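Local structure of glucose 1-dehydrogenase (Haloferax mediterranei, 2B5W) at residues P151-E156 with V302-E307; E219-T224 with P320-E325; S335-A340 with T350-S355. The protein catalyses the zinc-dependent oxidation of D-glucose to gluconate, by way of the lactone, and of several other aldoses, with NAD(+) or, preferably, NADP(+) as electron acceptor. The protein carries 1 engineered substitution. All blocks are in the same frame, centred on the assembly; numbering follows the deposited sequence.

Contact 1: P151-E156 with V302-E307. With NAP (NADP nicotinamide-adenine-dinucleotide phosphate), chain I.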
# COMPACT_ATOMS: atom_id res chain seq x y z
N PRO A 151 13.95 16.06 -9.00
CA PRO A 151 13.87 15.44 -7.68
C PRO A 151 12.58 15.74 -6.92
O PRO A 151 12.03 14.85 -6.29
CB PRO A 151 15.09 16.02 -6.94
CG PRO A 151 15.91 16.62 -7.92
CD PRO A 151 15.22 16.77 -9.23
N ILE A 152 12.13 17.00 -6.97
CA ILE A 152 10.85 17.35 -6.32
C ILE A 152 9.72 16.47 -6.90
O ILE A 152 8.87 15.97 -6.15
CB ILE A 152 10.52 18.86 -6.42
CG1 ILE A 152 11.55 19.70 -5.63
CG2 ILE A 152 9.11 19.14 -5.85
CD1 ILE A 152 11.45 21.17 -5.88
N SER A 153 9.75 16.29 -8.22
CA SER A 153 8.72 15.49 -8.90
C SER A 153 8.67 14.04 -8.45
O SER A 153 7.59 13.42 -8.46
CB SER A 153 8.86 15.58 -10.44
OG SER A 153 9.87 14.75 -10.96
N ILE A 154 9.83 13.47 -8.14
CA ILE A 154 9.93 12.11 -7.60
C ILE A 154 9.05 12.03 -6.34
O ILE A 154 8.28 11.10 -6.17
CB ILE A 154 11.39 11.72 -7.31
CG1 ILE A 154 12.20 11.60 -8.60
CG2 ILE A 154 11.42 10.48 -6.46
CD1 ILE A 154 11.74 10.56 -9.55
N THR A 155 9.22 12.99 -5.44
CA THR A 155 8.42 13.03 -4.24
C THR A 155 6.96 13.32 -4.53
O THR A 155 6.09 12.73 -3.89
CB THR A 155 9.02 14.04 -3.25
OG1 THR A 155 10.29 13.48 -2.86
CG2 THR A 155 8.16 14.17 -2.00
N GLU A 156 6.69 14.19 -5.47
CA GLU A 156 5.29 14.48 -5.79
C GLU A 156 4.59 13.18 -6.21
O GLU A 156 3.44 12.95 -5.83
CB GLU A 156 5.17 15.51 -6.89
CG GLU A 156 5.69 16.90 -6.58
CD GLU A 156 4.83 17.75 -5.66
OE1 GLU A 156 3.75 17.31 -5.20
OE2 GLU A 156 5.26 18.88 -5.43
N VAL A 302 8.57 4.84 -8.22
CA VAL A 302 9.76 5.17 -9.01
C VAL A 302 9.41 6.14 -10.10
O VAL A 302 8.28 6.11 -10.64
CB VAL A 302 10.48 3.92 -9.50
CG1 VAL A 302 9.61 3.08 -10.43
CG2 VAL A 302 11.80 4.27 -10.14
N ASN A 303 10.35 7.02 -10.43
CA ASN A 303 10.19 7.95 -11.53
C ASN A 303 9.04 8.93 -11.24
O ASN A 303 8.62 9.09 -10.07
CB ASN A 303 10.09 7.14 -12.85
CG ASN A 303 10.28 7.98 -14.11
OD1 ASN A 303 11.38 8.54 -14.37
ND2 ASN A 303 9.26 8.04 -14.92
N SER A 304 8.56 9.60 -12.26
CA SER A 304 7.56 10.66 -12.17
C SER A 304 7.22 11.09 -13.56
O SER A 304 7.97 10.79 -14.52
CB SER A 304 8.08 11.85 -11.32
OG SER A 304 9.27 12.39 -11.91
N HIS A 305 6.11 11.80 -13.72
CA HIS A 305 5.72 12.25 -15.04
C HIS A 305 5.21 13.67 -15.02
O HIS A 305 5.36 14.40 -14.04
CB HIS A 305 4.70 11.28 -15.68
CG HIS A 305 4.76 11.29 -17.18
ND1 HIS A 305 5.95 11.17 -17.87
CD2 HIS A 305 3.78 11.47 -18.11
CE1 HIS A 305 5.69 11.23 -19.17
NE2 HIS A 305 4.38 11.42 -19.34
N VAL A 306 4.73 14.14 -16.18
CA VAL A 306 4.51 15.55 -16.42
C VAL A 306 3.72 16.23 -15.31
O VAL A 306 4.12 17.30 -14.87
CB VAL A 306 3.87 15.78 -17.80
CG1 VAL A 306 3.41 17.23 -17.95
CG2 VAL A 306 4.87 15.43 -18.90
N GLU A 307 2.62 15.66 -14.86
CA GLU A 307 1.82 16.33 -13.82
C GLU A 307 2.62 16.55 -12.54
O GLU A 307 2.37 17.50 -11.80
CB GLU A 307 0.59 15.50 -13.49
CG GLU A 307 -0.44 15.45 -14.59
CD GLU A 307 -1.67 14.62 -14.21
OE1 GLU A 307 -1.85 14.31 -12.99
OE2 GLU A 307 -2.44 14.27 -15.13
PA NAP I . 21.89 9.36 -0.90
O1A NAP I . 22.83 8.26 -1.01
O2A NAP I . 22.53 10.73 -1.16
O5B NAP I . 21.24 9.42 0.54
C5B NAP I . 20.93 8.29 1.32
C4B NAP I . 21.13 8.80 2.73
O4B NAP I . 20.61 7.84 3.61
C3B NAP I . 22.61 9.04 3.09
O3B NAP I . 22.87 10.38 3.50
C2B NAP I . 22.87 8.04 4.21
O2B NAP I . 23.66 8.53 5.28
C1B NAP I . 21.48 7.74 4.72
N9A NAP I . 21.39 6.40 5.27
C8A NAP I . 21.66 5.22 4.61
N7A NAP I . 21.47 4.20 5.48
C5A NAP I . 21.13 4.73 6.70
C6A NAP I . 20.83 4.19 7.95
N6A NAP I . 20.89 2.86 8.20
N1A NAP I . 20.50 5.03 8.99
C2A NAP I . 20.44 6.39 8.81
N3A NAP I . 20.74 6.95 7.58
C4A NAP I . 21.06 6.13 6.55
O3 NAP I . 20.76 9.26 -2.01
PN NAP I . 19.58 10.29 -2.44
O1N NAP I . 19.04 11.05 -1.28
O2N NAP I . 19.90 11.01 -3.72
O5D NAP I . 18.66 9.01 -2.71
C5D NAP I . 18.04 8.33 -1.63
C4D NAP I . 17.53 6.96 -2.09
O4D NAP I . 16.49 7.17 -3.04
C3D NAP I . 18.59 6.10 -2.78
O3D NAP I . 18.48 4.74 -2.38
C2D NAP I . 18.26 6.28 -4.26
O2D NAP I . 18.71 5.26 -5.11
C1D NAP I . 16.73 6.39 -4.20
N1N NAP I . 16.09 7.13 -5.29
C2N NAP I . 14.99 6.53 -5.82
C3N NAP I . 14.26 7.19 -6.78
C7N NAP I . 12.96 6.54 -7.16
O7N NAP I . 12.39 7.15 -8.27
N7N NAP I . 12.49 5.48 -6.45
C4N NAP I . 14.64 8.44 -7.27
C5N NAP I . 15.77 9.04 -6.72
C6N NAP I . 16.48 8.39 -5.70
P2B NAP I . 25.31 8.38 5.30
O1X NAP I . 25.93 9.16 4.27
O2X NAP I . 25.66 8.84 6.73
O3X NAP I . 25.66 6.90 5.13

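Contact 2: E219-T224 with P320-E325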
# COMPACT_ATOMS: atom_id res chain seq x y z
N GLU A 219 17.19 20.49 11.59
CA GLU A 219 16.80 21.26 12.77
C GLU A 219 16.27 22.66 12.44
O GLU A 219 15.38 23.16 13.12
CB GLU A 219 17.97 21.26 13.77
CG GLU A 219 18.17 19.86 14.32
CD GLU A 219 19.19 19.75 15.46
OE1 GLU A 219 20.15 20.54 15.46
OE2 GLU A 219 19.05 18.85 16.32
N GLU A 220 16.83 23.28 11.41
CA GLU A 220 16.40 24.60 10.97
C GLU A 220 15.00 24.56 10.38
O GLU A 220 14.23 25.52 10.51
CB GLU A 220 17.43 25.22 10.04
CG GLU A 220 17.21 26.69 9.77
CD GLU A 220 17.54 27.57 10.97
OE1 GLU A 220 18.33 27.14 11.85
OE2 GLU A 220 17.00 28.68 11.03
N LEU A 221 14.61 23.41 9.84
CA LEU A 221 13.22 23.17 9.43
C LEU A 221 12.26 22.88 10.59
O LEU A 221 11.08 22.59 10.38
CB LEU A 221 13.15 21.99 8.45
CG LEU A 221 13.70 22.29 7.05
CD1 LEU A 221 13.93 20.99 6.26
CD2 LEU A 221 12.72 23.18 6.32
N ASP A 222 12.76 22.98 11.82
CA ASP A 222 12.00 22.62 13.04
C ASP A 222 11.65 21.13 13.11
O ASP A 222 10.73 20.74 13.83
CB ASP A 222 10.73 23.44 13.16
CG ASP A 222 10.22 23.52 14.57
OD1 ASP A 222 11.05 23.63 15.50
OD2 ASP A 222 9.00 23.48 14.84
N ALA A 223 12.41 20.29 12.43
CA ALA A 223 12.23 18.84 12.53
C ALA A 223 13.21 18.26 13.54
O ALA A 223 14.23 18.86 13.88
CB ALA A 223 12.38 18.18 11.14
N THR A 224 12.90 17.06 14.02
CA THR A 224 13.75 16.35 14.94
C THR A 224 14.67 15.40 14.21
O THR A 224 14.22 14.53 13.42
CB THR A 224 12.90 15.56 15.94
OG1 THR A 224 12.15 16.45 16.79
CG2 THR A 224 13.79 14.70 16.85
N PRO A 320 11.34 27.33 1.72
CA PRO A 320 12.04 28.52 2.23
C PRO A 320 13.31 28.87 1.45
O PRO A 320 14.02 27.95 0.99
CB PRO A 320 12.39 28.13 3.67
CG PRO A 320 11.61 26.98 3.97
CD PRO A 320 11.30 26.23 2.69
N LYS A 321 13.61 30.18 1.31
CA LYS A 321 14.79 30.57 0.53
C LYS A 321 16.05 30.08 1.21
O LYS A 321 16.96 29.63 0.54
CB LYS A 321 14.88 32.08 0.37
CG LYS A 321 14.14 32.53 -0.85
CD LYS A 321 12.65 32.31 -0.71
CE LYS A 321 11.87 32.87 -1.88
NZ LYS A 321 10.49 32.34 -1.95
N TRP A 322 16.09 30.12 2.56
CA TRP A 322 17.29 29.65 3.27
C TRP A 322 17.53 28.19 2.97
O TRP A 322 18.66 27.76 2.95
CB TRP A 322 17.24 29.85 4.82
CG TRP A 322 16.31 28.89 5.51
CD1 TRP A 322 15.00 29.11 5.83
CD2 TRP A 322 16.60 27.53 5.91
NE1 TRP A 322 14.47 27.98 6.41
CE2 TRP A 322 15.42 27.00 6.48
CE3 TRP A 322 17.72 26.72 5.84
CZ2 TRP A 322 15.33 25.69 6.94
CZ3 TRP A 322 17.65 25.42 6.33
CH2 TRP A 322 16.46 24.92 6.87
N PHE A 323 16.46 27.41 2.83
CA PHE A 323 16.56 25.97 2.67
C PHE A 323 17.16 25.66 1.31
O PHE A 323 18.05 24.82 1.21
CB PHE A 323 15.21 25.29 2.86
CG PHE A 323 15.19 23.88 2.39
CD1 PHE A 323 15.72 22.85 3.15
CD2 PHE A 323 14.75 23.59 1.11
CE1 PHE A 323 15.74 21.55 2.67
CE2 PHE A 323 14.80 22.33 0.62
CZ PHE A 323 15.28 21.29 1.38
N LEU A 324 16.64 26.30 0.27
CA LEU A 324 17.22 26.14 -1.06
C LEU A 324 18.70 26.58 -1.09
O LEU A 324 19.52 25.97 -1.78
CB LEU A 324 16.40 26.89 -2.11
CG LEU A 324 14.98 26.39 -2.28
CD1 LEU A 324 14.23 27.33 -3.19
CD2 LEU A 324 14.93 24.99 -2.82
N GLU A 325 19.06 27.63 -0.34
CA GLU A 325 20.45 28.08 -0.26
C GLU A 325 21.32 27.01 0.42
O GLU A 325 22.40 26.70 -0.07
CB GLU A 325 20.53 29.41 0.51
CG GLU A 325 19.88 30.60 -0.20
CD GLU A 325 19.90 31.88 0.63
OE1 GLU A 325 20.11 31.82 1.86
OE2 GLU A 325 19.71 32.96 0.04

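Contact 3: S335-A340 with T350-S355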
# COMPACT_ATOMS: atom_id res chain seq x y z
N SER A 335 33.75 23.99 -16.76
CA SER A 335 35.22 24.16 -16.71
C SER A 335 35.85 23.44 -15.53
O SER A 335 36.96 22.97 -15.65
CB SER A 335 35.58 25.64 -16.72
OG SER A 335 34.94 26.32 -15.64
N GLU A 336 35.14 23.35 -14.40
CA GLU A 336 35.60 22.71 -13.17
C GLU A 336 34.53 21.72 -12.66
O GLU A 336 34.12 21.74 -11.50
CB GLU A 336 35.90 23.79 -12.12
CG GLU A 336 36.65 25.01 -12.63
CD GLU A 336 38.08 24.71 -13.06
OE1 GLU A 336 38.69 23.71 -12.56
OE2 GLU A 336 38.62 25.50 -13.90
N PHE A 337 34.07 20.87 -13.55
CA PHE A 337 32.88 20.06 -13.25
C PHE A 337 33.08 18.99 -12.19
O PHE A 337 32.14 18.59 -11.55
CB PHE A 337 32.36 19.41 -14.52
CG PHE A 337 33.16 18.24 -14.93
CD1 PHE A 337 34.25 18.39 -15.77
CD2 PHE A 337 32.84 16.97 -14.45
CE1 PHE A 337 35.02 17.28 -16.12
CE2 PHE A 337 33.61 15.86 -14.81
CZ PHE A 337 34.69 16.03 -15.65
N GLU A 338 34.32 18.52 -12.00
CA GLU A 338 34.57 17.31 -11.23
C GLU A 338 34.01 17.37 -9.81
O GLU A 338 33.49 16.37 -9.30
CB GLU A 338 36.07 17.00 -11.18
CG GLU A 338 36.59 16.35 -12.45
CD GLU A 338 38.05 16.66 -12.73
OE1 GLU A 338 38.87 16.60 -11.78
OE2 GLU A 338 38.38 16.98 -13.89
N ALA A 339 34.11 18.53 -9.19
CA ALA A 339 33.65 18.70 -7.82
C ALA A 339 32.16 18.47 -7.62
O ALA A 339 31.70 18.25 -6.50
CB ALA A 339 34.02 20.10 -7.33
N ALA A 340 31.38 18.51 -8.69
CA ALA A 340 29.96 18.20 -8.59
C ALA A 340 29.74 16.75 -8.18
O ALA A 340 28.67 16.39 -7.64
CB ALA A 340 29.29 18.46 -9.89
N THR A 350 24.46 19.11 -5.58
CA THR A 350 25.32 19.82 -6.52
C THR A 350 24.73 19.79 -7.88
O THR A 350 23.84 19.00 -8.16
CB THR A 350 26.70 19.19 -6.61
OG1 THR A 350 26.58 17.84 -7.09
CG2 THR A 350 27.39 19.07 -5.23
N ALA A 351 25.23 20.67 -8.73
CA ALA A 351 24.88 20.69 -10.13
C ALA A 351 26.08 21.18 -10.92
O ALA A 351 26.98 21.79 -10.37
CB ALA A 351 23.70 21.62 -10.39
N ILE A 352 26.04 20.93 -12.23
CA ILE A 352 26.99 21.45 -13.20
C ILE A 352 26.28 22.44 -14.10
O ILE A 352 25.23 22.15 -14.65
CB ILE A 352 27.58 20.32 -14.04
CG1 ILE A 352 28.31 19.33 -13.12
CG2 ILE A 352 28.53 20.90 -15.11
CD1 ILE A 352 28.63 17.99 -13.75
N GLU A 353 26.89 23.61 -14.27
CA GLU A 353 26.38 24.66 -15.12
C GLU A 353 27.07 24.60 -16.47
O GLU A 353 28.29 24.82 -16.56
CB GLU A 353 26.60 26.02 -14.48
CG GLU A 353 26.07 27.17 -15.34
CD GLU A 353 26.02 28.45 -14.59
OE1 GLU A 353 27.04 29.15 -14.53
OE2 GLU A 353 24.92 28.78 -14.09
N PHE A 354 26.30 24.35 -17.50
CA PHE A 354 26.75 24.35 -18.89
C PHE A 354 26.68 25.72 -19.57
O PHE A 354 27.49 26.04 -20.45
CB PHE A 354 25.96 23.31 -19.70
CG PHE A 354 26.37 21.91 -19.39
CD1 PHE A 354 25.94 21.29 -18.24
CD2 PHE A 354 27.23 21.23 -20.24
CE1 PHE A 354 26.36 20.00 -17.93
CE2 PHE A 354 27.65 19.93 -19.92
CZ PHE A 354 27.21 19.35 -18.77
N SER A 355 25.70 26.52 -19.16
CA SER A 355 25.48 27.83 -19.73
C SER A 355 24.53 28.62 -18.86
O SER A 355 23.86 28.06 -17.99
CB SER A 355 24.92 27.71 -21.14
OG SER A 355 23.53 27.37 -21.16

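Contact 1: P151-E156 with V302-E307
Two serine hydroxyls carry the polar part of this contact: Ser304 OG donates to Ser153 OG at 2.6 Å, a short bond between a loop and a turn of helix 149-164. Ser153 OG also bonds to the carbonyl O of Glu150, one turn earlier in the same helix. With chi1 at 80°, Ser153 OG lies between its own backbone N and carbonyl carbon, a rotamer that lets one hydroxyl serve both the helix backbone and the loop. Ser304 takes the same kind of rotamer, and its CB comes to 3.3 Å from Ser153 O, so the loop lies close against the helix surface.

Van der Waals packing comes from Ile154. Its CD1 end bends toward the loop and rests 3.5 Å from Asn303 O, a buried carbonyl oxygen that has no hydrogen-bond partner in the model. CG2 of Ile154 also packs on the cofactor, 3.9 Å from NAP C4N, and CD1 touches the carboxamide oxygen O7N as well. Leu272 packs on Ile154, and Phe309 of helix 306-318 touches both serines.

Bonding to the cofactor falls to the backbone of the loop. Asn303 N donates to NAP O7N over 3.0 Å with an N-H...O angle of 159°, gripping the carboxamide of the nicotinamide, while Val302 CG2 packs at 3.5 Å from the same oxygen. Ser301 O supplies a further hydrogen bond to NADP, and Val302 also packs on Val292 of the second subunit.

Asn303 binds substrate too, as does Glu150, an established catalytic-zinc-binding residue though not among the zinc ligands of this crystal. The arrangement is the nicotinamide end of the cofactor cleft in a zinc-containing alcohol dehydrogenase, where the loop after the last strand of the Rossmann sheet meets the helix beside the catalytic site.

Contact 2: E219-T224 with P320-E325
Glu220 lays its aliphatic chain over one face of the Trp322 indole, a CH-pi contact in which CG stands 3.5 Å from the centroid of the six-membered ring and 12° off its normal. Glu220 CB comes to 3.3 Å from Trp322 CH2, at the far end of the same ring. CG reaches this place because it is turned anti to the backbone N (chi1 -168°); the chain then bends at chi2, and the carboxylate plane ends 84° from that of the indole.

Leu221 packs beside it with both methyls. CD2 lies 3.7 Å from Trp322 CZ2, while CD1 meets Phe323 CD1 at 4.0 Å, so the leucine bridges two consecutive aromatic residues.

Further out, the opposite face of the indole is covered by CB of Phe323, which clamps the ring between its sequence neighbour and Glu220. Leu189 of helix 183-194 backs Leu221, and Ala190 of that helix and Ile217 of helix 213-220 back Phe323. Helix 213-220 ends here in a Schellman motif with Asp222 at positive phi, and Lys193 takes up the carbonyl O of Leu221.

No hydrogen bond or salt bridge crosses between the segments. The union is one of dispersion and CH-pi contact, with the glutamate serving through its methylenes while Glu220 itself is exposed to solvent.

Contact 3: S335-A340 with T350-S355
A chi1 of 62° places Thr350 OG1 between its own backbone N and carbonyl carbon, facing Ala340 O; at Ile352, two residues along the strand, a chi1 of -61° directs CG1 to the same turn, and the extended chi2 carries CD1 onward. The threonine makes the polar link. Its OG1 donates to Ala340 O over 2.6 Å, in the carbonyl plane and on a lone pair, with a C=O...O angle of 128°. This gives the last carbonyl of the segment 335-340 a side-chain donor from the strand.

The apolar link is made next to it. Ala340 points its CB at the strand, and Ile352 CG1 meets that methyl at 3.5 Å, tighter than usual for two carbons. From there the isoleucine reaches along the 3-10 turn: CD1 lies 3.9 Å from Ala340 CB and 4.1 Å from Phe337 CB, with CG2 also near Phe337 CB at 4.2 Å. Phe337 touches the isoleucine through its CB, while its ring leads away from the strand. A backbone bond from Ala340 N to Phe337 O closes the turn and holds both residues in position for Ile352, and Phe341 adds a further side chain against the isoleucine.

The 3-10 segment belongs to the connection between strands 328-333 and 349-353, which run parallel in the mixed sheet. Ala339 and Ala340 also touch His332 on the first of these strands, so the connection packs back on both. On its other edge, strand 349-353 pairs antiparallel with strand 27-37, where Thr350 and Ile352 share backbone hydrogen bonds with Val37 and Val35.

Contact 1 lies deepest: its centre is about 7 Å from the centre of the chain, those of contacts 2 and 3 about 19 Å. Distance does not set burial: all touching residues of contact 3 are buried, and contact 2 alone has an exposed participant. Contacts 1 and 2 interleave along the chain, their second segments lying on the consecutive helices 306-318 and 321-327, and both lie in the nucleotide-binding part; contact 3 belongs to the mixed sheet. Hydroxyl bonds mark contacts 1 and 3, hydroxyl to hydroxyl in one and hydroxyl to carbonyl in the other, while contact 2 relies on aromatic packing. Contact 1 alone touches the cofactor.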